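Slr1438 protein (Synechocystis sp., PDB 3K25) is of uncertain function but belongs to the aldose 1-epimerase family, and so may bind carbohydrates and act as a sugar isomerase. Local coordinates at residues A[43-51]-A[58-66]. Sequence-based numbering, arbitrary orientation.
Sequences QPILYFDRE and LSVRGGIPI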
# COMPACT_ATOMS: atom_id res chain seq x y z
N GLN A 43 -18.24 0.61 -10.75
CA GLN A 43 -17.91 -0.65 -10.10
C GLN A 43 -16.70 -0.46 -9.18
O GLN A 43 -15.68 0.13 -9.57
CB GLN A 43 -17.66 -1.73 -11.16
CG GLN A 43 -16.57 -1.38 -12.15
CD GLN A 43 -16.60 -2.25 -13.39
OE1 GLN A 43 -16.64 -3.48 -13.31
NE2 GLN A 43 -16.59 -1.60 -14.56
N PRO A 44 -16.79 -0.95 -7.94
CA PRO A 44 -15.73 -0.86 -6.93
C PRO A 44 -14.50 -1.70 -7.25
O PRO A 44 -14.54 -2.93 -7.20
CB PRO A 44 -16.42 -1.33 -5.66
CG PRO A 44 -17.40 -2.34 -6.17
CD PRO A 44 -17.98 -1.62 -7.37
N ILE A 45 -13.41 -1.04 -7.58
CA ILE A 45 -12.18 -1.74 -7.88
C ILE A 45 -11.40 -2.02 -6.59
O ILE A 45 -10.62 -2.96 -6.53
CB ILE A 45 -11.36 -0.97 -8.93
CG1 ILE A 45 -9.89 -1.33 -8.87
CG2 ILE A 45 -11.56 0.51 -8.77
CD1 ILE A 45 -9.15 -0.81 -10.08
N LEU A 46 -11.64 -1.21 -5.55
CA LEU A 46 -10.99 -1.40 -4.25
C LEU A 46 -12.01 -1.85 -3.21
O LEU A 46 -13.19 -1.53 -3.32
CB LEU A 46 -10.35 -0.11 -3.74
CG LEU A 46 -9.03 0.32 -4.37
CD1 LEU A 46 -8.60 1.69 -3.83
CD2 LEU A 46 -7.98 -0.74 -4.06
N TYR A 47 -11.54 -2.58 -2.19
CA TYR A 47 -12.41 -3.03 -1.11
C TYR A 47 -12.20 -2.06 0.04
O TYR A 47 -11.08 -1.59 0.24
CB TYR A 47 -12.02 -4.43 -0.65
CG TYR A 47 -12.50 -4.79 0.75
CD1 TYR A 47 -11.82 -4.35 1.89
CD2 TYR A 47 -13.62 -5.61 0.93
CE1 TYR A 47 -12.24 -4.72 3.17
CE2 TYR A 47 -14.05 -5.97 2.21
CZ TYR A 47 -13.35 -5.53 3.32
OH TYR A 47 -13.78 -5.93 4.57
N PHE A 48 -13.25 -1.78 0.81
CA PHE A 48 -13.09 -0.85 1.92
C PHE A 48 -14.10 -1.05 3.03
O PHE A 48 -15.30 -0.96 2.81
CB PHE A 48 -13.19 0.59 1.41
CG PHE A 48 -12.65 1.61 2.37
CD1 PHE A 48 -11.30 1.60 2.73
CD2 PHE A 48 -13.48 2.59 2.92
CE1 PHE A 48 -10.78 2.55 3.62
CE2 PHE A 48 -12.97 3.54 3.81
CZ PHE A 48 -11.62 3.51 4.16
N ASP A 49 -13.60 -1.32 4.23
CA ASP A 49 -14.47 -1.53 5.38
C ASP A 49 -14.83 -0.19 6.02
O ASP A 49 -14.11 0.30 6.90
CB ASP A 49 -13.76 -2.42 6.40
CG ASP A 49 -14.67 -2.86 7.52
OD1 ASP A 49 -15.56 -2.06 7.89
OD2 ASP A 49 -14.48 -3.99 8.04
N ARG A 50 -15.95 0.39 5.58
CA ARG A 50 -16.43 1.68 6.07
C ARG A 50 -16.72 1.75 7.56
O ARG A 50 -16.31 2.69 8.24
CB ARG A 50 -17.67 2.10 5.29
CG ARG A 50 -17.42 2.36 3.81
CD ARG A 50 -18.68 2.77 3.10
NE ARG A 50 -18.43 3.01 1.68
CZ ARG A 50 -19.38 3.20 0.77
NH1 ARG A 50 -20.66 3.17 1.14
NH2 ARG A 50 -19.06 3.42 -0.50
N GLU A 51 -17.45 0.77 8.07
CA GLU A 51 -17.79 0.75 9.48
C GLU A 51 -16.54 0.78 10.34
O GLU A 51 -16.42 1.59 11.25
CB GLU A 51 -18.61 -0.49 9.80
CG GLU A 51 -20.03 -0.39 9.31
CD GLU A 51 -20.61 -1.74 9.00
OE1 GLU A 51 -20.27 -2.29 7.93
OE2 GLU A 51 -21.39 -2.26 9.84
N LEU A 58 -8.85 1.76 15.08
CA LEU A 58 -8.66 0.51 14.35
C LEU A 58 -7.87 0.68 13.06
O LEU A 58 -8.00 1.69 12.36
CB LEU A 58 -10.01 -0.14 14.04
CG LEU A 58 -10.63 -1.00 15.15
CD1 LEU A 58 -10.54 -0.29 16.50
CD2 LEU A 58 -12.08 -1.31 14.79
N SER A 59 -7.03 -0.31 12.77
CA SER A 59 -6.21 -0.29 11.57
C SER A 59 -7.15 -0.30 10.38
O SER A 59 -8.20 -0.92 10.42
CB SER A 59 -5.31 -1.52 11.51
OG SER A 59 -6.09 -2.69 11.33
N VAL A 60 -6.76 0.39 9.33
CA VAL A 60 -7.60 0.44 8.15
C VAL A 60 -7.55 -0.89 7.43
O VAL A 60 -6.49 -1.49 7.29
CB VAL A 60 -7.18 1.59 7.20
CG1 VAL A 60 -5.66 1.66 7.10
CG2 VAL A 60 -7.78 1.37 5.83
N ARG A 61 -8.73 -1.36 7.00
CA ARG A 61 -8.89 -2.61 6.27
C ARG A 61 -9.56 -2.29 4.95
O ARG A 61 -10.78 -2.20 4.86
CB ARG A 61 -9.79 -3.59 7.02
CG ARG A 61 -9.13 -4.29 8.17
CD ARG A 61 -8.45 -5.58 7.75
NE ARG A 61 -7.74 -6.18 8.87
CZ ARG A 61 -6.62 -5.68 9.39
NH1 ARG A 61 -6.07 -4.58 8.87
NH2 ARG A 61 -6.05 -6.26 10.45
N GLY A 62 -8.74 -2.10 3.93
CA GLY A 62 -9.27 -1.78 2.62
C GLY A 62 -8.48 -0.61 2.09
O GLY A 62 -7.59 -0.12 2.78
N GLY A 63 -8.80 -0.15 0.89
CA GLY A 63 -8.06 0.97 0.34
C GLY A 63 -6.62 0.60 0.03
O GLY A 63 -6.30 -0.57 -0.24
N ILE A 64 -5.73 1.59 0.08
CA ILE A 64 -4.34 1.36 -0.23
C ILE A 64 -3.39 1.91 0.85
O ILE A 64 -2.81 2.99 0.71
CB ILE A 64 -3.99 1.98 -1.59
CG1 ILE A 64 -5.03 1.55 -2.62
CG2 ILE A 64 -2.61 1.51 -2.04
CD1 ILE A 64 -4.87 2.21 -3.96
N PRO A 65 -3.25 1.17 1.96
CA PRO A 65 -2.36 1.62 3.03
C PRO A 65 -0.89 1.68 2.59
O PRO A 65 -0.42 0.91 1.74
CB PRO A 65 -2.61 0.58 4.13
CG PRO A 65 -4.08 0.23 3.93
CD PRO A 65 -4.13 0.07 2.42
N ILE A 66 -0.16 2.63 3.18
CA ILE A 66 1.24 2.85 2.89
C ILE A 66 2.10 2.28 4.00
O ILE A 66 1.84 2.52 5.18
CB ILE A 66 1.50 4.37 2.77
CG1 ILE A 66 0.65 4.92 1.63
CG2 ILE A 66 2.99 4.65 2.56
CD1 ILE A 66 0.66 6.43 1.55
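Phe48 and Gly62 form a single antiparallel beta bridge, a non-hydrogen-bonded pair with CA atoms 4.0 Å apart. Two backbone hydrogen bonds flank it. Gly63 N donates to Tyr47 O at 2.8 Å, and Asp49 N donates to Arg61 O at 3.0 Å. Gly62 has a phi of 132°, a backbone shape that suits glycine, and a CB would probably crowd Tyr47 O and Phe48 CA.

Both aromatic rings approach the glycine backbone with their edges. The Tyr47 ring brings CD1 to 3.7 Å from Gly62 CA, and CE1 of the same ring lies beside Arg61 O. Phe48 has CG anti to the backbone N (chi1 -163°), which carries its CD1 to 3.6 Å from Gly62 C. Outside the two segments, Phe48 meets Phe53 edge-to-face.

The contact joins two parts of the connection between strands 43-44 and 66-67, which belong to different sheets of a fold consistent with the galactose mutarotase-like beta-sandwich. The backbone of Tyr166, in strand 157-168, is hydrogen-bonded to the backbones of Tyr47 and Gly63.

Apolar side chains meet at two points. Leu46 crosses Ile64 at about a right angle, with their CD1 atoms 3.8 Å apart. Without the branched end of Leu46, as with an alanine here, Ile64 CG1 and CD1 would probably face a gap. Phe48 CE1 touches Val60 CG2 at 3.9 Å, the two side chains again crossing at about a right angle.

Beyond the backbone bond, the side chain of Asp49 touches Arg61 through CB, 3.4 Å from Arg61 O, while Asp49 OD1 accepts a hydrogen bond from Arg52 N.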